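Local coordinates for probable transcriptional regulator, LysR family protein (Rhodococcus sp., PDB 2QL3) that probably acts as a LysR-type DNA-binding transcription regulator, this chain being its C-terminal, substrate-binding (effector) domain, at residues A[140-145]-A[156-161]; A[39-42]-A[48-51]; A[7-12]-A[199-204]; A[22-27]-A[34-39]. All coordinates share one frame; numbering follows the deposited sequence.

In the fold
From the N terminus, strand 5-11 opens the longest loop, which contact 3 closes only when helix 196-205 arrives near the C terminus; the other three contacts all lie within that span. Contact 4 is reached first and folds helix 20-30 back on strand 34-40. Contact 2 starts where contact 4 ends, sharing Arg39, and ties the end of that strand to helix 43-51. The centres of contacts 3 and 4 lie about 8 Å apart, on neighbouring strands of one sheet. Contact 1 follows in series, its centre about 25 Å from those of contacts 2 and 4, and joins helix 138-147 to the loop after strand 152-154; like contact 4, it touches the second subunit.

Contact 1: residues A[140-145]-A[156-161]; sequences TARAFV and QRPRVD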
loop_
_atom_site.group_PDB
_atom_site.type_symbol
_atom_site.label_atom_id
_atom_site.label_comp_id
_atom_site.label_asym_id
_atom_site.label_seq_id
_atom_site.Cartn_x
_atom_site.Cartn_y
_atom_site.Cartn_z
ATOM N N THR A 140 -4.223 -0.888 3.831
ATOM C CA THR A 140 -5.397 -0.271 4.384
ATOM C C THR A 140 -6.485 -1.328 4.655
ATOM O O THR A 140 -7.156 -1.281 5.695
ATOM C CB THR A 140 -5.913 0.882 3.511
ATOM O OG1 THR A 140 -4.883 1.884 3.404
ATOM C CG2 THR A 140 -7.204 1.486 4.122
ATOM N N ALA A 141 -6.633 -2.298 3.752
ATOM C CA ALA A 141 -7.623 -3.339 3.946
ATOM C C ALA A 141 -7.272 -4.138 5.189
ATOM O O ALA A 141 -8.126 -4.378 6.003
ATOM C CB ALA A 141 -7.717 -4.263 2.734
ATOM N N ARG A 142 -6.026 -4.581 5.311
ATOM C CA ARG A 142 -5.572 -5.379 6.492
ATOM C C ARG A 142 -5.678 -4.577 7.750
ATOM O O ARG A 142 -6.183 -5.103 8.767
ATOM C CB ARG A 142 -4.102 -5.828 6.348
ATOM C CG ARG A 142 -3.853 -6.796 5.245
ATOM C CD ARG A 142 -2.345 -7.149 5.145
ATOM N NE ARG A 142 -1.950 -8.079 6.210
ATOM C CZ ARG A 142 -1.084 -7.825 7.178
ATOM N NH1 ARG A 142 -0.785 -8.779 8.058
ATOM N NH2 ARG A 142 -0.508 -6.646 7.278
ATOM N N ALA A 143 -5.275 -3.302 7.699
ATOM C CA ALA A 143 -5.328 -2.453 8.906
ATOM C C ALA A 143 -6.765 -2.191 9.382
ATOM O O ALA A 143 -7.029 -2.217 10.590
ATOM C CB ALA A 143 -4.639 -1.148 8.671
ATOM N N PHE A 144 -7.688 -1.952 8.435
ATOM C CA PHE A 144 -9.104 -1.751 8.765
ATOM C C PHE A 144 -9.695 -3.031 9.405
ATOM O O PHE A 144 -10.374 -2.982 10.420
ATOM C CB PHE A 144 -9.924 -1.334 7.534
ATOM C CG PHE A 144 -9.950 0.158 7.238
ATOM C CD1 PHE A 144 -8.932 0.985 7.612
ATOM C CD2 PHE A 144 -11.030 0.715 6.547
ATOM C CE1 PHE A 144 -8.955 2.343 7.350
ATOM C CE2 PHE A 144 -11.054 2.099 6.275
ATOM C CZ PHE A 144 -10.004 2.895 6.647
ATOM N N VAL A 145 -9.461 -4.177 8.808
ATOM C CA VAL A 145 -9.941 -5.448 9.356
ATOM C C VAL A 145 -9.325 -5.732 10.755
ATOM O O VAL A 145 -10.025 -6.193 11.668
ATOM C CB VAL A 145 -9.653 -6.618 8.331
ATOM C CG1 VAL A 145 -9.815 -7.946 8.967
ATOM C CG2 VAL A 145 -10.608 -6.504 7.094
ATOM N N GLN A 156 -3.213 -12.655 -1.103
ATOM C CA GLN A 156 -1.905 -12.878 -0.555
ATOM C C GLN A 156 -1.873 -12.642 0.945
ATOM O O GLN A 156 -2.732 -11.967 1.512
ATOM C CB GLN A 156 -0.893 -11.964 -1.228
ATOM C CG GLN A 156 -0.909 -12.037 -2.757
ATOM C CD GLN A 156 0.126 -11.156 -3.297
ATOM O OE1 GLN A 156 -0.157 -10.003 -3.684
ATOM N NE2 GLN A 156 1.368 -11.641 -3.270
ATOM N N ARG A 157 -0.833 -13.164 1.557
ATOM C CA ARG A 157 -0.696 -13.146 2.998
ATOM C C ARG A 157 0.710 -12.692 3.397
ATOM O O ARG A 157 1.630 -13.466 3.329
ATOM C CB ARG A 157 -1.005 -14.526 3.588
ATOM C CG ARG A 157 -0.546 -14.642 5.025
ATOM C CD ARG A 157 -1.469 -15.225 6.011
ATOM N NE ARG A 157 -1.341 -16.656 6.196
ATOM C CZ ARG A 157 -1.500 -17.333 7.342
ATOM N NH1 ARG A 157 -1.392 -18.652 7.299
ATOM N NH2 ARG A 157 -1.730 -16.765 8.521
ATOM N N PRO A 158 0.844 -11.431 3.879
ATOM C CA PRO A 158 2.108 -10.983 4.492
ATOM C C PRO A 158 2.626 -11.982 5.507
ATOM O O PRO A 158 1.843 -12.590 6.252
ATOM C CB PRO A 158 1.731 -9.661 5.162
ATOM C CG PRO A 158 0.634 -9.132 4.258
ATOM C CD PRO A 158 -0.179 -10.361 3.867
ATOM N N ARG A 159 3.941 -12.116 5.575
ATOM C CA ARG A 159 4.536 -13.148 6.434
ATOM C C ARG A 159 4.240 -13.060 7.923
ATOM O O ARG A 159 4.198 -14.107 8.603
ATOM C CB ARG A 159 6.051 -13.281 6.184
ATOM C CG ARG A 159 6.421 -14.770 5.896
ATOM C CD ARG A 159 7.660 -14.999 5.027
ATOM N NE ARG A 159 7.386 -15.621 3.730
ATOM C CZ ARG A 159 7.989 -15.265 2.589
ATOM N NH1 ARG A 159 8.874 -14.276 2.574
ATOM N NH2 ARG A 159 7.701 -15.884 1.443
ATOM N N VAL A 160 4.054 -11.827 8.432
ATOM C CA VAL A 160 3.728 -11.575 9.823
ATOM C C VAL A 160 2.294 -11.041 9.944
ATOM O O VAL A 160 1.978 -10.022 9.353
ATOM C CB VAL A 160 4.737 -10.580 10.452
ATOM C CG1 VAL A 160 4.547 -10.475 11.954
ATOM C CG2 VAL A 160 6.106 -11.070 10.225
ATOM N N ASP A 161 1.432 -11.726 10.694
ATOM C CA ASP A 161 -0.008 -11.373 10.742
ATOM C C ASP A 161 -0.300 -10.107 11.591
ATOM O O ASP A 161 -1.123 -10.140 12.526
ATOM C CB ASP A 161 -0.854 -12.533 11.306
ATOM C CG ASP A 161 -1.009 -13.724 10.326
ATOM O OD1 ASP A 161 -1.466 -14.788 10.834
ATOM O OD2 ASP A 161 -0.740 -13.622 9.093
HETATM O O HOH W 1 -0.561 -11.640 7.300
#
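The guanidinium of Arg142 has the ring of Pro158 over one face: Pro158 CG lies 3.4 Å from Arg142 NE, displaced toward the rim of the group. At its edge, in the plane, stands the backbone of Asp161. The arginine chain bends at its third torsion (chi3 76°), which turns the flat end across the proline while the two side chains slide past each other in opposite directions. Arg142 NH1 gives a weak hydrogen bond to Val160 O, 3.3 Å long and bent to 126° at the hydrogen. Arg142 NH1 also donates to a water 3.0 Å away, and this water donates in turn to Pro158 O at 2.8 Å and to Asp161 OD2 at 2.7 Å, relaying the arginine to a carboxylate that it does not touch directly. In the LysR effector domain, which consists of two alpha/beta subdomains, helix 138-147 belongs to the subdomain containing strands 106-109 and 131-135, and the contact holds the loop after strand 152-154 against it. The stronger partner of the arginine is on its own helix, where NH2 forms a salt bridge with Glu139. The same nitrogen bonds the carbonyl oxygen of Val162, just past the loop segment. An alanine in place of Arg142 is likely to uncover the face of Pro158 and leave the water and Glu139 without their donor. Asp161 has a charged mate of its own in the loop, with Arg157 NH2 3.1 Å from Asp161 OD1. On the helix, Thr140 OG1 bonds Glu40 of the second subunit; on the loop, Pro158 packs on Tyr164 of that subunit.

Contact 2: residues A[39-42]-A[48-51]; sequences REDT and TQLE
Asp41 OD1 is gripped by two donors. The backbone nitrogen of Thr42 bonds it at 2.9 Å (Thr42 N to Asp41 OD1, 147° at the hydrogen), Asp41 OD1 accepting through its anti lone pair, and Arg45 NE makes a salt bridge to the same oxygen. The other oxygen turns to the helix, where Asp41 OD2 lies 2.9 Å from Gln49 OE1 as modelled; the amide may be turned over, so that its oxygen and nitrogen may be exchanged. The glutamine leaves the helix with CG anti to its carbonyl carbon (chi1 -69°) and runs extended from there, meeting the aspartate at about a right angle, with carboxylate and amide planes 70° apart. Along the strand, Arg39 comes only loosely near the end of the Gln49 side chain, and its side chain also touches Leu55. The contact belongs to the crossover that leads from strand 34-40 through helix 43-51 to strand 57-61. As both strands pair in parallel with strand 5-11, the helix carries the chain past that central strand, in the manner of a Rossmann-like sheet. Thr42 sits at the N-cap position of the helix, although its side chain makes no capping bond. Together, the backbone N-H of Thr42 and the arginine Arg45 at OD1 would favour the ionised form of Asp41 and limit the rotation of its carboxylate at the turn into the helix.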
loop_
_atom_site.group_PDB
_atom_site.type_symbol
_atom_site.label_atom_id
_atom_site.label_comp_id
_atom_site.label_asym_id
_atom_site.label_seq_id
_atom_site.Cartn_x
_atom_site.Cartn_y
_atom_site.Cartn_z
ATOM N N ARG A 39 8.280 -0.706 -12.554
ATOM C CA ARG A 39 7.059 0.124 -12.525
ATOM C C ARG A 39 5.909 -0.681 -11.965
ATOM O O ARG A 39 5.613 -1.728 -12.454
ATOM C CB ARG A 39 6.614 0.625 -13.919
ATOM C CG ARG A 39 7.708 0.909 -14.904
ATOM C CD ARG A 39 7.566 2.270 -15.586
ATOM N NE ARG A 39 8.779 2.532 -16.355
ATOM C CZ ARG A 39 9.914 3.043 -15.855
ATOM N NH1 ARG A 39 10.003 3.398 -14.559
ATOM N NH2 ARG A 39 10.973 3.192 -16.658
ATOM N N GLU A 40 5.253 -0.170 -10.944
ATOM C CA GLU A 40 3.988 -0.703 -10.478
ATOM C C GLU A 40 2.888 0.034 -11.198
ATOM O O GLU A 40 2.937 1.250 -11.304
ATOM C CB GLU A 40 3.813 -0.413 -8.984
ATOM C CG GLU A 40 4.393 -1.451 -8.113
ATOM C CD GLU A 40 4.489 -1.036 -6.653
ATOM O OE1 GLU A 40 4.783 0.160 -6.393
ATOM O OE2 GLU A 40 4.276 -1.898 -5.779
ATOM N N ASP A 41 1.897 -0.676 -11.704
ATOM C CA ASP A 41 0.752 0.059 -12.301
ATOM C C ASP A 41 -0.517 -0.681 -12.204
ATOM O O ASP A 41 -0.489 -1.876 -11.947
ATOM C CB ASP A 41 0.987 0.537 -13.735
ATOM C CG ASP A 41 0.657 2.002 -13.877
ATOM O OD1 ASP A 41 -0.416 2.462 -13.341
ATOM O OD2 ASP A 41 1.460 2.690 -14.522
ATOM N N THR A 42 -1.627 0.057 -12.342
ATOM C CA THR A 42 -2.957 -0.492 -12.212
ATOM C C THR A 42 -3.238 -1.344 -13.444
ATOM O O THR A 42 -2.435 -1.395 -14.379
ATOM C CB THR A 42 -3.987 0.650 -12.207
ATOM O OG1 THR A 42 -3.853 1.369 -13.422
ATOM C CG2 THR A 42 -3.750 1.606 -11.044
ATOM N N THR A 48 -1.514 -1.602 -21.158
ATOM C CA THR A 48 -1.219 -0.548 -22.097
ATOM C C THR A 48 0.292 -0.308 -22.282
ATOM O O THR A 48 0.765 -0.153 -23.397
ATOM C CB THR A 48 -1.944 0.729 -21.584
ATOM O OG1 THR A 48 -3.266 0.686 -22.138
ATOM C CG2 THR A 48 -1.256 1.980 -22.034
ATOM N N GLN A 49 1.029 -0.290 -21.185
ATOM C CA GLN A 49 2.484 -0.190 -21.230
ATOM C C GLN A 49 3.114 -1.419 -21.884
ATOM O O GLN A 49 3.947 -1.278 -22.820
ATOM C CB GLN A 49 3.043 0.131 -19.816
ATOM C CG GLN A 49 2.658 1.545 -19.408
ATOM C CD GLN A 49 2.694 1.834 -17.883
ATOM O OE1 GLN A 49 1.940 2.690 -17.387
ATOM N NE2 GLN A 49 3.577 1.169 -17.170
ATOM N N LEU A 50 2.701 -2.611 -21.464
ATOM C CA LEU A 50 3.173 -3.856 -22.105
ATOM C C LEU A 50 2.884 -3.924 -23.619
ATOM O O LEU A 50 3.752 -4.299 -24.413
ATOM C CB LEU A 50 2.635 -5.109 -21.405
ATOM C CG LEU A 50 3.410 -6.449 -21.603
ATOM C CD1 LEU A 50 4.782 -6.462 -20.964
ATOM C CD2 LEU A 50 2.649 -7.626 -20.998
ATOM N N GLU A 51 1.674 -3.569 -24.039
ATOM C CA GLU A 51 1.358 -3.546 -25.485
ATOM C C GLU A 51 2.277 -2.602 -26.247
ATOM O O GLU A 51 2.653 -2.900 -27.389
ATOM C CB GLU A 51 -0.103 -3.159 -25.798
ATOM C CG GLU A 51 -1.157 -4.197 -25.441
ATOM C CD GLU A 51 -1.261 -5.349 -26.423
ATOM O OE1 GLU A 51 -0.973 -5.179 -27.651
ATOM O OE2 GLU A 51 -1.651 -6.459 -25.936
#

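Contact 3: residues A[7-12]-A[199-204]; sequences IAVGCY and RAFIRF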
loop_
_atom_site.group_PDB
_atom_site.type_symbol
_atom_site.label_atom_id
_atom_site.label_comp_id
_atom_site.label_asym_id
_atom_site.label_seq_id
_atom_site.Cartn_x
_atom_site.Cartn_y
_atom_site.Cartn_z
ATOM N N ILE A 7 16.194 -3.925 -18.409
ATOM C CA ILE A 7 14.907 -4.641 -18.587
ATOM C C ILE A 7 13.854 -3.847 -17.851
ATOM O O ILE A 7 14.106 -3.390 -16.750
ATOM C CB ILE A 7 14.914 -6.159 -18.115
ATOM C CG1 ILE A 7 13.537 -6.779 -18.283
ATOM C CG2 ILE A 7 15.406 -6.338 -16.634
ATOM C CD1 ILE A 7 13.372 -8.182 -17.673
ATOM N N ALA A 8 12.708 -3.656 -18.469
ATOM C CA ALA A 8 11.536 -3.036 -17.795
ATOM C C ALA A 8 10.541 -4.096 -17.300
ATOM O O ALA A 8 9.990 -4.877 -18.075
ATOM C CB ALA A 8 10.845 -1.968 -18.661
ATOM N N VAL A 9 10.406 -4.132 -15.984
ATOM C CA VAL A 9 9.524 -5.072 -15.271
ATOM C C VAL A 9 8.338 -4.343 -14.624
ATOM O O VAL A 9 8.491 -3.415 -13.795
ATOM C CB VAL A 9 10.276 -5.852 -14.169
ATOM C CG1 VAL A 9 9.317 -6.902 -13.504
ATOM C CG2 VAL A 9 11.555 -6.531 -14.713
ATOM N N GLY A 10 7.144 -4.724 -15.020
ATOM C CA GLY A 10 5.983 -4.099 -14.394
ATOM C C GLY A 10 5.324 -5.071 -13.455
ATOM O O GLY A 10 5.580 -6.310 -13.529
ATOM N N CYS A 11 4.469 -4.552 -12.576
ATOM C CA CYS A 11 3.610 -5.416 -11.760
ATOM C C CYS A 11 2.414 -4.667 -11.195
ATOM O O CYS A 11 2.414 -3.430 -11.222
ATOM C CB CYS A 11 4.413 -6.093 -10.653
ATOM S SG CYS A 11 4.800 -5.069 -9.280
ATOM N N TYR A 12 1.409 -5.405 -10.695
ATOM C CA TYR A 12 0.272 -4.790 -9.985
ATOM C C TYR A 12 0.748 -4.410 -8.571
ATOM O O TYR A 12 1.548 -5.118 -7.989
ATOM C CB TYR A 12 -0.924 -5.750 -9.845
ATOM C CG TYR A 12 -1.558 -6.194 -11.142
ATOM C CD1 TYR A 12 -1.470 -5.403 -12.307
ATOM C CD2 TYR A 12 -2.276 -7.393 -11.199
ATOM C CE1 TYR A 12 -2.045 -5.838 -13.521
ATOM C CE2 TYR A 12 -2.842 -7.833 -12.376
ATOM C CZ TYR A 12 -2.744 -7.041 -13.519
ATOM O OH TYR A 12 -3.281 -7.499 -14.682
ATOM N N ARG A 199 14.616 -12.553 -21.596
ATOM C CA ARG A 199 14.654 -14.001 -21.613
ATOM C C ARG A 199 15.412 -14.541 -20.367
ATOM O O ARG A 199 14.943 -15.477 -19.700
ATOM C CB ARG A 199 15.308 -14.458 -22.901
ATOM C CG ARG A 199 14.588 -15.556 -23.496
ATOM C CD ARG A 199 14.688 -15.468 -24.973
ATOM N NE ARG A 199 15.546 -16.525 -25.474
ATOM C CZ ARG A 199 15.130 -17.744 -25.829
ATOM N NH1 ARG A 199 13.842 -18.085 -25.746
ATOM N NH2 ARG A 199 16.019 -18.631 -26.285
ATOM N N ALA A 200 16.553 -13.939 -20.044
ATOM C CA ALA A 200 17.293 -14.347 -18.837
ATOM C C ALA A 200 16.440 -14.174 -17.597
ATOM O O ALA A 200 16.467 -15.044 -16.701
ATOM C CB ALA A 200 18.657 -13.617 -18.685
ATOM N N PHE A 201 15.651 -13.081 -17.576
ATOM C CA PHE A 201 14.749 -12.802 -16.443
ATOM C C PHE A 201 13.646 -13.885 -16.259
ATOM O O PHE A 201 13.462 -14.424 -15.154
ATOM C CB PHE A 201 14.123 -11.407 -16.539
ATOM C CG PHE A 201 13.280 -11.057 -15.381
ATOM C CD1 PHE A 201 13.840 -10.432 -14.286
ATOM C CD2 PHE A 201 11.897 -11.305 -15.376
ATOM C CE1 PHE A 201 13.081 -10.058 -13.192
ATOM C CE2 PHE A 201 11.128 -10.942 -14.259
ATOM C CZ PHE A 201 11.756 -10.323 -13.144
ATOM N N ILE A 202 12.960 -14.192 -17.354
ATOM C CA ILE A 202 11.946 -15.175 -17.376
ATOM C C ILE A 202 12.495 -16.551 -16.941
ATOM O O ILE A 202 11.873 -17.214 -16.117
ATOM C CB ILE A 202 11.273 -15.264 -18.784
ATOM C CG1 ILE A 202 10.561 -13.935 -19.111
ATOM C CG2 ILE A 202 10.356 -16.535 -18.876
ATOM C CD1 ILE A 202 10.287 -13.641 -20.638
ATOM N N ARG A 203 13.648 -16.955 -17.459
ATOM C CA ARG A 203 14.238 -18.260 -17.130
ATOM C C ARG A 203 14.658 -18.260 -15.649
ATOM O O ARG A 203 14.516 -19.267 -14.962
ATOM C CB ARG A 203 15.435 -18.641 -18.069
ATOM C CG ARG A 203 15.092 -18.825 -19.555
ATOM C CD ARG A 203 16.355 -19.205 -20.344
ATOM N NE ARG A 203 16.223 -19.321 -21.812
ATOM C CZ ARG A 203 17.262 -19.252 -22.666
ATOM N NH1 ARG A 203 18.493 -19.037 -22.203
ATOM N NH2 ARG A 203 17.098 -19.397 -23.983
ATOM N N PHE A 204 15.164 -17.121 -15.172
ATOM C CA PHE A 204 15.690 -17.012 -13.829
ATOM C C PHE A 204 14.560 -17.084 -12.787
ATOM O O PHE A 204 14.690 -17.803 -11.779
ATOM C CB PHE A 204 16.579 -15.769 -13.667
ATOM C CG PHE A 204 17.139 -15.594 -12.239
ATOM C CD1 PHE A 204 18.325 -16.209 -11.867
ATOM C CD2 PHE A 204 16.458 -14.843 -11.308
ATOM C CE1 PHE A 204 18.853 -16.069 -10.540
ATOM C CE2 PHE A 204 16.950 -14.696 -9.993
ATOM C CZ PHE A 204 18.161 -15.325 -9.610
#
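Phe201 projects from the helix to the strand and meets it from CB to CZ. Its CB touches Ile7 CD1 at 3.5 Å, the closest approach of the two segments. The same methyl lies 3.7 Å from Phe201 CG and then equally far, 4.1 Å, from Phe201 CD1 and CD2, so that it straddles the root of the ring. At the far end, Phe201 CE1 and CZ come under Val9 CG2, which is 4.1 Å from CZ. This methyl stands over the face, 4.3 Å from the ring centroid and 19° off the normal, in a CH-pi contact. With CG of Phe201 anti to the backbone nitrogen (chi1 -176°), the ring is carried straight out from the helix, while the extended chain of Ile7 crosses it at about a right angle and Val9 faces it from the strand. The strand residues 7 and 9 alternate with residues directed elsewhere, and both use the same side of the sheet. In the fold, this packs the C-terminal helix 196-205 on strand 5-11, near the start of the chain, bringing both ends into one subdomain. Phe27 meets the Phe201 ring edge-to-face, and Met23 and Val57 pack on it as well. Since all three touching residues are buried and apolar, the chain ends are joined by hydrophobic and dispersion contacts, whose specificity comes from shape: the Val9 methyl over the ring face, the Ile7 methyl at its root.

Contact 4: residues A[22-27]-A[34-39]; sequences SMLYAF and ASVEFR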
loop_
_atom_site.group_PDB
_atom_site.type_symbol
_atom_site.label_atom_id
_atom_site.label_comp_id
_atom_site.label_asym_id
_atom_site.label_seq_id
_atom_site.Cartn_x
_atom_site.Cartn_y
_atom_site.Cartn_z
ATOM N N SER A 22 12.273 -9.942 -3.532
ATOM C CA SER A 22 13.300 -10.980 -3.638
ATOM C C SER A 22 13.673 -11.319 -5.074
ATOM O O SER A 22 14.802 -11.669 -5.341
ATOM C CB SER A 22 12.958 -12.270 -2.850
ATOM O OG SER A 22 11.693 -12.758 -3.245
HETATM N N MSE A 23 12.690 -11.264 -5.982
HETATM C CA MSE A 23 12.928 -11.463 -7.401
HETATM C C MSE A 23 13.939 -10.468 -7.926
HETATM O O MSE A 23 14.883 -10.848 -8.547
HETATM C CB MSE A 23 11.625 -11.235 -8.198
HETATM C CG MSE A 23 11.008 -12.446 -8.740
HETATM SE SE MSE A 23 9.479 -11.931 -9.920
HETATM C CE MSE A 23 10.172 -10.377 -10.575
ATOM N N LEU A 24 13.698 -9.182 -7.694
ATOM C CA LEU A 24 14.629 -8.117 -8.141
ATOM C C LEU A 24 15.989 -8.263 -7.480
ATOM O O LEU A 24 17.026 -8.138 -8.138
ATOM C CB LEU A 24 14.058 -6.703 -7.879
ATOM C CG LEU A 24 13.224 -6.089 -9.040
ATOM C CD1 LEU A 24 12.845 -7.109 -10.157
ATOM C CD2 LEU A 24 12.086 -5.186 -8.598
ATOM N N TYR A 25 15.993 -8.539 -6.177
ATOM C CA TYR A 25 17.270 -8.768 -5.467
ATOM C C TYR A 25 18.016 -9.950 -6.074
ATOM O O TYR A 25 19.163 -9.803 -6.508
ATOM C CB TYR A 25 17.050 -8.942 -3.945
ATOM C CG TYR A 25 18.347 -8.908 -3.198
ATOM C CD1 TYR A 25 18.855 -7.707 -2.703
ATOM C CD2 TYR A 25 19.094 -10.052 -3.053
ATOM C CE1 TYR A 25 20.076 -7.648 -2.059
ATOM C CE2 TYR A 25 20.337 -10.011 -2.415
ATOM C CZ TYR A 25 20.806 -8.798 -1.920
ATOM O OH TYR A 25 22.011 -8.744 -1.279
ATOM N N ALA A 26 17.374 -11.114 -6.129
ATOM C CA ALA A 26 18.043 -12.298 -6.661
ATOM C C ALA A 26 18.513 -12.082 -8.119
ATOM O O ALA A 26 19.632 -12.481 -8.501
ATOM C CB ALA A 26 17.133 -13.555 -6.549
ATOM N N PHE A 27 17.676 -11.445 -8.942
ATOM C CA PHE A 27 18.033 -11.262 -10.360
ATOM C C PHE A 27 19.275 -10.387 -10.506
ATOM O O PHE A 27 20.264 -10.771 -11.196
ATOM C CB PHE A 27 16.815 -10.781 -11.207
ATOM C CG PHE A 27 17.145 -10.560 -12.680
ATOM C CD1 PHE A 27 17.305 -11.642 -13.540
ATOM C CD2 PHE A 27 17.315 -9.276 -13.190
ATOM C CE1 PHE A 27 17.651 -11.438 -14.887
ATOM C CE2 PHE A 27 17.681 -9.073 -14.514
ATOM C CZ PHE A 27 17.849 -10.144 -15.364
ATOM N N ALA A 34 22.902 -6.302 -15.537
ATOM C CA ALA A 34 21.549 -6.007 -15.984
ATOM C C ALA A 34 21.049 -4.853 -15.155
ATOM O O ALA A 34 21.428 -4.739 -13.983
ATOM C CB ALA A 34 20.624 -7.219 -15.773
ATOM N N SER A 35 20.193 -3.998 -15.705
ATOM C CA SER A 35 19.517 -3.028 -14.834
ATOM C C SER A 35 17.990 -3.101 -14.956
ATOM O O SER A 35 17.453 -3.120 -16.076
ATOM C CB SER A 35 20.040 -1.602 -15.058
ATOM O OG SER A 35 19.781 -1.117 -16.355
ATOM N N VAL A 36 17.289 -3.159 -13.820
ATOM C CA VAL A 36 15.823 -3.213 -13.882
ATOM C C VAL A 36 15.094 -1.900 -13.778
ATOM O O VAL A 36 15.357 -1.082 -12.881
ATOM C CB VAL A 36 15.182 -4.359 -13.050
ATOM C CG1 VAL A 36 16.140 -5.011 -12.122
ATOM C CG2 VAL A 36 13.778 -4.000 -12.492
ATOM N N GLU A 37 14.193 -1.677 -14.730
ATOM C CA GLU A 37 13.317 -0.510 -14.627
ATOM C C GLU A 37 11.997 -1.009 -14.069
ATOM O O GLU A 37 11.246 -1.700 -14.758
ATOM C CB GLU A 37 13.168 0.202 -15.988
ATOM C CG GLU A 37 14.491 0.942 -16.429
ATOM C CD GLU A 37 15.178 0.399 -17.730
ATOM O OE1 GLU A 37 14.553 0.448 -18.826
ATOM O OE2 GLU A 37 16.366 -0.052 -17.644
ATOM N N PHE A 38 11.750 -0.700 -12.810
ATOM C CA PHE A 38 10.609 -1.254 -12.119
ATOM C C PHE A 38 9.460 -0.256 -12.137
ATOM O O PHE A 38 9.651 0.903 -11.761
ATOM C CB PHE A 38 11.003 -1.594 -10.684
ATOM C CG PHE A 38 9.860 -1.991 -9.828
ATOM C CD1 PHE A 38 9.343 -1.097 -8.857
ATOM C CD2 PHE A 38 9.253 -3.232 -9.992
ATOM C CE1 PHE A 38 8.258 -1.483 -8.038
ATOM C CE2 PHE A 38 8.162 -3.613 -9.165
ATOM C CZ PHE A 38 7.666 -2.730 -8.200
ATOM N N ARG A 39 8.280 -0.706 -12.554
ATOM C CA ARG A 39 7.059 0.124 -12.525
ATOM C C ARG A 39 5.909 -0.681 -11.965
ATOM O O ARG A 39 5.613 -1.728 -12.454
ATOM C CB ARG A 39 6.614 0.625 -13.919
ATOM C CG ARG A 39 7.708 0.909 -14.904
ATOM C CD ARG A 39 7.566 2.270 -15.586
ATOM N NE ARG A 39 8.779 2.532 -16.355
ATOM C CZ ARG A 39 9.914 3.043 -15.855
ATOM N NH1 ARG A 39 10.003 3.398 -14.559
ATOM N NH2 ARG A 39 10.973 3.192 -16.658
#
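A beta-alpha-beta unit, strand 5-11, helix 20-30 and strand 34-40, supplies this contact, in which its helix packs on its second strand. The axes of segments 22-27 and 34-39 approach to 9.9 Å and run nearly antiparallel, at 162°, as in a beta-alpha-beta unit, where the helix runs antiparallel to its strands. Leu24 fits between two strand side chains and gives one methyl to each: Leu24 CD1 lies 4.0 Å from Val36 CG2, and Leu24 CD2 is 3.7 Å from Phe38 CD2. Leucine and valine cross obliquely, whereas leucine and phenylalanine meet at about a right angle. One turn along the helix, Phe27 points its CG anti to the backbone nitrogen (chi1 179°), which brings CE2 of its ring 3.7 Å from Ala34 CB, so that the ring lies against the alanine methyl. The helix positions 24 and 27 thus pair with the strand positions 34, 36 and 38, every second residue and all on one side of the sheet. Were Leu24 cut back to an alanine, both branch methyls would be gone, which would probably open a gap beside Val36 and leave the Phe38 ring less restrained. The apolar layer is therefore shared between two surroundings: Leu24 and Phe38 also meet Phe144 of the second subunit, so that hydrophobic packing at this end extends into the dimer interface, whereas Phe27 packs inward on Ile7 and ties the helix to the core of its own subunit.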